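Local coordinates for CheC, inhibitor of MCP methylation / FliN fusion protein (Thermotoga maritima, PDB 4HYN) that is the flagellar rotor protein FliY, whose CheC-like domain belongs to a phosphatase family and probably dephosphorylates the chemotaxis response regulator CheY, at residues V188-M191 / Y192-F195; V154-N157 / P158-V162. One frame throughout, in Å; residues are numbered along the deposited sequence.

Interaction 1 (V188-M191 / Y192-F195); sequences VKKM and YEYF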
ATOM      1  N   VAL A 188       4.509  10.318  -7.777  1.00 14.52           N
ATOM      2  CA  VAL A 188       5.786  10.389  -7.068  1.00 13.82           C
ATOM      3  C   VAL A 188       6.484  11.724  -7.337  1.00 16.52           C
ATOM      4  O   VAL A 188       6.985  12.366  -6.406  1.00 14.28           O
ATOM      5  CB  VAL A 188       6.717   9.223  -7.474  1.00 11.59           C
ATOM      6  CG1 VAL A 188       8.130   9.438  -6.931  1.00 10.30           C
ATOM      7  CG2 VAL A 188       6.155   7.922  -6.957  1.00 10.68           C
ATOM      8  N   LYS A 189       6.495  12.140  -8.605  1.00 17.28           N
ATOM      9  CA  LYS A 189       7.111  13.409  -9.013  1.00 19.22           C
ATOM     10  C   LYS A 189       6.380  14.570  -8.331  1.00 17.98           C
ATOM     11  O   LYS A 189       6.991  15.556  -7.919  1.00 17.06           O
ATOM     12  CB  LYS A 189       7.033  13.582 -10.539  1.00 20.82           C
ATOM     13  CG  LYS A 189       7.847  14.757 -11.062  1.00 28.06           C
ATOM     14  CD  LYS A 189       7.069  15.673 -12.012  1.00 31.48           C
ATOM     15  CE  LYS A 189       7.172  15.212 -13.464  1.00 36.07           C
ATOM     16  NZ  LYS A 189       6.525  16.165 -14.420  1.00 36.41           N
ATOM     17  N   LYS A 190       5.065  14.429  -8.209  1.00 18.27           N
ATOM     18  CA  LYS A 190       4.227  15.441  -7.582  1.00 19.16           C
ATOM     19  C   LYS A 190       4.558  15.526  -6.085  1.00 18.25           C
ATOM     20  O   LYS A 190       4.673  16.618  -5.535  1.00 16.73           O
ATOM     21  CB  LYS A 190       2.751  15.100  -7.788  1.00 20.06           C
ATOM     22  CG  LYS A 190       1.860  16.284  -8.098  1.00 25.49           C
ATOM     23  CD  LYS A 190       1.893  17.328  -6.994  1.00 30.28           C
ATOM     24  CE  LYS A 190       2.642  18.572  -7.450  1.00 33.94           C
ATOM     25  NZ  LYS A 190       3.055  19.457  -6.321  1.00 37.29           N
HETATM   26  N   MSE A 191       4.706  14.372  -5.438  1.00 18.19           N
HETATM   27  CA  MSE A 191       5.054  14.324  -4.020  1.00 19.68           C
HETATM   28  C   MSE A 191       6.452  14.904  -3.807  1.00 18.72           C
HETATM   29  O   MSE A 191       6.723  15.504  -2.780  1.00 18.59           O
HETATM   30  CB  MSE A 191       5.030  12.886  -3.500  1.00 23.20           C
HETATM   31  CG  MSE A 191       3.667  12.224  -3.467  1.00 28.25           C
HETATM   32 SE   MSE A 191       3.843  10.357  -2.948  1.00 37.47          SE
HETATM   33  CE  MSE A 191       4.736  10.638  -1.262  1.00 36.55           C
ATOM     34  N   TYR A 192       7.328  14.731  -4.792  1.00 18.63           N
ATOM     35  CA  TYR A 192       8.685  15.241  -4.708  1.00 17.75           C
ATOM     36  C   TYR A 192       8.722  16.765  -4.761  1.00 19.49           C
ATOM     37  O   TYR A 192       9.589  17.377  -4.143  1.00 21.06           O
ATOM     38  CB  TYR A 192       9.564  14.646  -5.813  1.00 17.50           C
ATOM     39  CG  TYR A 192      11.038  14.831  -5.556  1.00 18.73           C
ATOM     40  CD1 TYR A 192      11.643  14.272  -4.425  1.00 20.30           C
ATOM     41  CD2 TYR A 192      11.827  15.604  -6.412  1.00 20.97           C
ATOM     42  CE1 TYR A 192      12.995  14.483  -4.144  1.00 19.19           C
ATOM     43  CE2 TYR A 192      13.186  15.820  -6.143  1.00 21.39           C
ATOM     44  CZ  TYR A 192      13.759  15.258  -5.002  1.00 22.43           C
ATOM     45  OH  TYR A 192      15.087  15.500  -4.701  1.00 26.35           O
ATOM     46  N   GLU A 193       7.799  17.380  -5.501  1.00 20.75           N
ATOM     47  CA  GLU A 193       7.749  18.838  -5.589  1.00 21.57           C
ATOM     48  C   GLU A 193       7.398  19.415  -4.226  1.00 21.00           C
ATOM     49  O   GLU A 193       7.965  20.417  -3.812  1.00 22.64           O
ATOM     50  CB  GLU A 193       6.718  19.295  -6.623  1.00 24.92           C
ATOM     51  CG  GLU A 193       7.130  19.068  -8.069  1.00 29.89           C
ATOM     52  CD  GLU A 193       5.971  19.204  -9.056  1.00 34.02           C
ATOM     53  OE1 GLU A 193       5.038  20.008  -8.810  1.00 34.19           O
ATOM     54  OE2 GLU A 193       5.998  18.496 -10.088  1.00 36.16           O
ATOM     55  N   TYR A 194       6.459  18.778  -3.534  1.00 20.13           N
ATOM     56  CA  TYR A 194       6.052  19.218  -2.202  1.00 19.10           C
ATOM     57  C   TYR A 194       7.166  18.943  -1.193  1.00 18.31           C
ATOM     58  O   TYR A 194       7.415  19.735  -0.281  1.00 18.11           O
ATOM     59  CB  TYR A 194       4.808  18.462  -1.747  1.00 18.93           C
ATOM     60  CG  TYR A 194       3.509  18.936  -2.343  1.00 22.09           C
ATOM     61  CD1 TYR A 194       2.689  18.055  -3.051  1.00 23.21           C
ATOM     62  CD2 TYR A 194       3.077  20.249  -2.173  1.00 23.11           C
ATOM     63  CE1 TYR A 194       1.471  18.465  -3.573  1.00 23.60           C
ATOM     64  CE2 TYR A 194       1.856  20.672  -2.694  1.00 25.47           C
ATOM     65  CZ  TYR A 194       1.058  19.770  -3.395  1.00 25.71           C
ATOM     66  OH  TYR A 194      -0.142  20.170  -3.930  1.00 26.26           O
ATOM     67  N   PHE A 195       7.801  17.787  -1.358  1.00 16.79           N
ATOM     68  CA  PHE A 195       8.874  17.329  -0.490  1.00 16.23           C
ATOM     69  C   PHE A 195      10.141  18.182  -0.562  1.00 18.00           C
ATOM     70  O   PHE A 195      10.713  18.533   0.469  1.00 16.64           O
ATOM     71  CB  PHE A 195       9.207  15.884  -0.840  1.00 13.08           C
ATOM     72  CG  PHE A 195      10.143  15.218   0.125  1.00 12.02           C
ATOM     73  CD1 PHE A 195       9.667  14.707   1.328  1.00  9.37           C
ATOM     74  CD2 PHE A 195      11.482  15.031  -0.207  1.00 10.13           C
ATOM     75  CE1 PHE A 195      10.505  14.016   2.186  1.00 11.69           C
ATOM     76  CE2 PHE A 195      12.335  14.343   0.642  1.00 11.03           C
ATOM     77  CZ  PHE A 195      11.846  13.828   1.846  1.00 14.25           C
TER
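Over one face of the Tyr-194 ring sits the ammonium group of Lys-190. Its NZ lies 3.5 Å from the ring centroid of Tyr-194, 20° off the ring normal. This is a cation-pi contact, offset toward the CE1 rim. The lysine chain approaches along the same side, with its CD 3.6 Å from Tyr-194 CE1. Bends at chi2 (-59°) and chi3 (109°) turn the chain toward the C-terminal end of the helix and bring NZ over the ring. The same NZ forms a salt bridge of 3.2 Å with Glu-193 OE1. The glutamate runs extended beyond CG and meets the lysine at about a right angle. One ammonium group is thus shared between a carboxylate three residues on and a ring four residues on. With an alanine at Tyr-194, the Lys-190 ammonium would probably lose its aromatic face and be freer to swing, with the Glu-193 salt bridge remaining. On the other flank, Glu-193 OE2 packs 3.6 Å from Lys-189 CD. The backbone beneath is helical. Tyr-192 N bonds to Val-188 O at 2.9 Å, and Phe-195 N to Met-191 O at 2.9 Å. The bond from Tyr-194 N to Lys-190 O is weak. Residue 191 is selenomethionine. All of this lies on helix 185-200. Val-188, Met-191 and Phe-195 pack on Ile-12, Ile-15 and Met-11 of helix 6-30. Met-191 also touches Leu-124 of helix 103-128, and Tyr-194 touches Leu-128 there, while its OH makes a weak hydrogen bond to Gly-68 O.

Interaction 2 (V154-N157 / P158-V162); sequences VTDN and PEKDV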
ATOM      1  N   VAL A 154      -3.325   2.363 -12.481  1.00 14.49           N
ATOM      2  CA  VAL A 154      -2.528   3.317 -11.717  1.00 15.65           C
ATOM      3  C   VAL A 154      -2.030   4.393 -12.699  1.00 16.62           C
ATOM      4  O   VAL A 154      -1.895   5.565 -12.366  1.00 17.11           O
ATOM      5  CB  VAL A 154      -1.344   2.596 -11.054  1.00 15.24           C
ATOM      6  CG1 VAL A 154      -0.480   3.576 -10.291  1.00 14.49           C
ATOM      7  CG2 VAL A 154      -1.870   1.511 -10.119  1.00 13.80           C
ATOM      8  N   THR A 155      -1.816   3.962 -13.933  1.00 17.43           N
ATOM      9  CA  THR A 155      -1.385   4.809 -15.031  1.00 18.81           C
ATOM     10  C   THR A 155      -2.400   4.520 -16.147  1.00 19.37           C
ATOM     11  O   THR A 155      -3.095   3.500 -16.098  1.00 20.71           O
ATOM     12  CB  THR A 155       0.042   4.415 -15.470  1.00 20.90           C
ATOM     13  OG1 THR A 155       0.996   5.297 -14.867  1.00 23.26           O
ATOM     14  CG2 THR A 155       0.189   4.453 -16.967  1.00 23.52           C
ATOM     15  N   ASP A 156      -2.512   5.416 -17.123  1.00 19.52           N
ATOM     16  CA  ASP A 156      -3.452   5.230 -18.231  1.00 21.78           C
ATOM     17  C   ASP A 156      -2.810   4.782 -19.556  1.00 21.40           C
ATOM     18  O   ASP A 156      -3.469   4.773 -20.593  1.00 24.62           O
ATOM     19  CB  ASP A 156      -4.268   6.513 -18.453  1.00 25.58           C
ATOM     20  CG  ASP A 156      -3.418   7.688 -18.957  1.00 31.25           C
ATOM     21  OD1 ASP A 156      -2.186   7.718 -18.711  1.00 33.55           O
ATOM     22  OD2 ASP A 156      -3.995   8.596 -19.600  1.00 32.49           O
ATOM     23  N   ASN A 157      -1.528   4.436 -19.530  1.00 20.30           N
ATOM     24  CA  ASN A 157      -0.818   3.994 -20.729  1.00 19.74           C
ATOM     25  C   ASN A 157       0.226   2.952 -20.334  1.00 19.00           C
ATOM     26  O   ASN A 157       0.991   3.160 -19.398  1.00 17.86           O
ATOM     27  CB  ASN A 157      -0.125   5.180 -21.410  1.00 20.97           C
ATOM     28  CG  ASN A 157       0.396   4.840 -22.796  1.00 23.41           C
ATOM     29  OD1 ASN A 157      -0.248   5.150 -23.799  1.00 25.48           O
ATOM     30  ND2 ASN A 157       1.561   4.201 -22.860  1.00 21.81           N
ATOM     31  N   PRO A 158       0.273   1.819 -21.054  1.00 18.48           N
ATOM     32  CA  PRO A 158       1.233   0.752 -20.762  1.00 18.57           C
ATOM     33  C   PRO A 158       2.708   1.158 -20.762  1.00 20.13           C
ATOM     34  O   PRO A 158       3.533   0.468 -20.166  1.00 21.05           O
ATOM     35  CB  PRO A 158       0.917  -0.307 -21.822  1.00 18.67           C
ATOM     36  CG  PRO A 158       0.230   0.455 -22.921  1.00 19.80           C
ATOM     37  CD  PRO A 158      -0.622   1.432 -22.159  1.00 19.63           C
ATOM     38  N   GLU A 159       3.042   2.284 -21.385  1.00 19.65           N
ATOM     39  CA  GLU A 159       4.434   2.729 -21.408  1.00 22.56           C
ATOM     40  C   GLU A 159       4.771   3.749 -20.325  1.00 23.00           C
ATOM     41  O   GLU A 159       5.927   4.163 -20.203  1.00 25.71           O
ATOM     42  CB  GLU A 159       4.831   3.277 -22.784  1.00 22.69           C
ATOM     43  CG  GLU A 159       4.817   2.245 -23.920  1.00 27.31           C
ATOM     44  CD  GLU A 159       5.819   1.112 -23.727  1.00 29.94           C
ATOM     45  OE1 GLU A 159       6.984   1.382 -23.364  1.00 32.01           O
ATOM     46  OE2 GLU A 159       5.440  -0.055 -23.958  1.00 31.89           O
ATOM     47  N   LYS A 160       3.778   4.195 -19.563  1.00 21.03           N
ATOM     48  CA  LYS A 160       4.061   5.147 -18.493  1.00 21.15           C
ATOM     49  C   LYS A 160       4.507   4.383 -17.253  1.00 19.20           C
ATOM     50  O   LYS A 160       4.020   3.285 -16.972  1.00 18.85           O
ATOM     51  CB  LYS A 160       2.854   6.046 -18.204  1.00 21.73           C
ATOM     52  CG  LYS A 160       2.560   7.011 -19.335  1.00 24.98           C
ATOM     53  CD  LYS A 160       1.180   7.636 -19.245  1.00 27.17           C
ATOM     54  CE  LYS A 160       1.205   8.968 -18.524  1.00 30.54           C
ATOM     55  NZ  LYS A 160      -0.058   9.748 -18.739  1.00 31.11           N
ATOM     56  N   ASP A 161       5.450   4.957 -16.521  1.00 17.86           N
ATOM     57  CA  ASP A 161       5.979   4.297 -15.339  1.00 15.93           C
ATOM     58  C   ASP A 161       5.209   4.368 -14.033  1.00 13.34           C
ATOM     59  O   ASP A 161       4.345   5.228 -13.807  1.00 12.02           O
ATOM     60  CB  ASP A 161       7.456   4.644 -15.139  1.00 18.31           C
ATOM     61  CG  ASP A 161       8.364   3.969 -16.179  1.00 20.16           C
ATOM     62  OD1 ASP A 161       7.852   3.443 -17.191  1.00 19.51           O
ATOM     63  OD2 ASP A 161       9.596   3.962 -15.987  1.00 21.61           O
ATOM     64  N   VAL A 162       5.573   3.436 -13.167  1.00 10.33           N
ATOM     65  CA  VAL A 162       4.963   3.268 -11.879  1.00  9.45           C
ATOM     66  C   VAL A 162       6.049   2.884 -10.870  1.00 10.26           C
ATOM     67  O   VAL A 162       7.170   2.516 -11.250  1.00 10.16           O
ATOM     68  CB  VAL A 162       3.916   2.136 -11.996  1.00 12.36           C
ATOM     69  CG1 VAL A 162       4.480   0.811 -11.516  1.00 12.52           C
ATOM     70  CG2 VAL A 162       2.635   2.503 -11.305  1.00 14.14           C
TER
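Lys-160 starts with CG opposite its carbonyl carbon (chi1 -69°) and bends at chi3 (94°), which carries its ammonium group back to Asp-156. The aspartate meets it with CG lying between its own backbone N and carbonyl carbon (chi1 67°). Lys-160 NZ then donates to Asp-156 OD1 at 2.9 Å, within a salt bridge. The oxygen uses its syn lone pair, on the side of OD2. The aliphatic part of the lysine also takes part. Its CD lies 3.5 Å from Asn-157 CB, so the chain passes alongside that residue on its way to the carboxylate. Nearer the backbone, the methyl CG2 of Thr-155 lies against Lys-160 CB, though its exact position is doubtful. The threonine hydroxyl OG1 is turned toward the start of the strand, 3.5 Å from Asp-161 O. At the base, Val-154 CG1 touches Val-162 CG2 at 3.4 Å. The two valines cross at about a right angle and are buried. Val-154 and Val-162 both lean on Val-182 of strand 177-184, so the base of the turn is apolar and its tip polar. Glu-159 points its carboxylate elsewhere, to a salt bridge with Lys-48. Backbone hydrogen bonds between Pro-158 and Lys-48 and between Lys-160 and Met-47 join this side to the chain that follows strand 35-46. The reversal itself is a type I beta turn from Asn-157 to Lys-160, with Pro-158 at its second position. A hydrogen bond from Lys-160 N to Asn-157 O closes the turn, though the position of that oxygen is less certain. The turn delivers the chain from the long loop after strand 133-143 into strand 161-171 of the antiparallel sheet of this CheC-like domain.

In the fold
Interaction 2 comes first along the chain and interaction 1 follows it. The turn at 157-160 leads into strand 161-171, which pairs with strand 177-184. That strand leads directly into helix 185-200, where interaction 1 lies, and so connects the two sites. The centres are about 18 Å apart, and the nearest atoms about 6 Å, without touching. Each centre is also about 18 Å from the centre of the chain. Interaction 2 sits at the end of the six-stranded antiparallel sheet, beside strand 35-46. Interaction 1 belongs to the helical layer with helices 6-30 and 103-128. Both are local contacts, one shaping the entry to a sheet strand and the other spanning the exposed and the packed sides of the C-terminal helix.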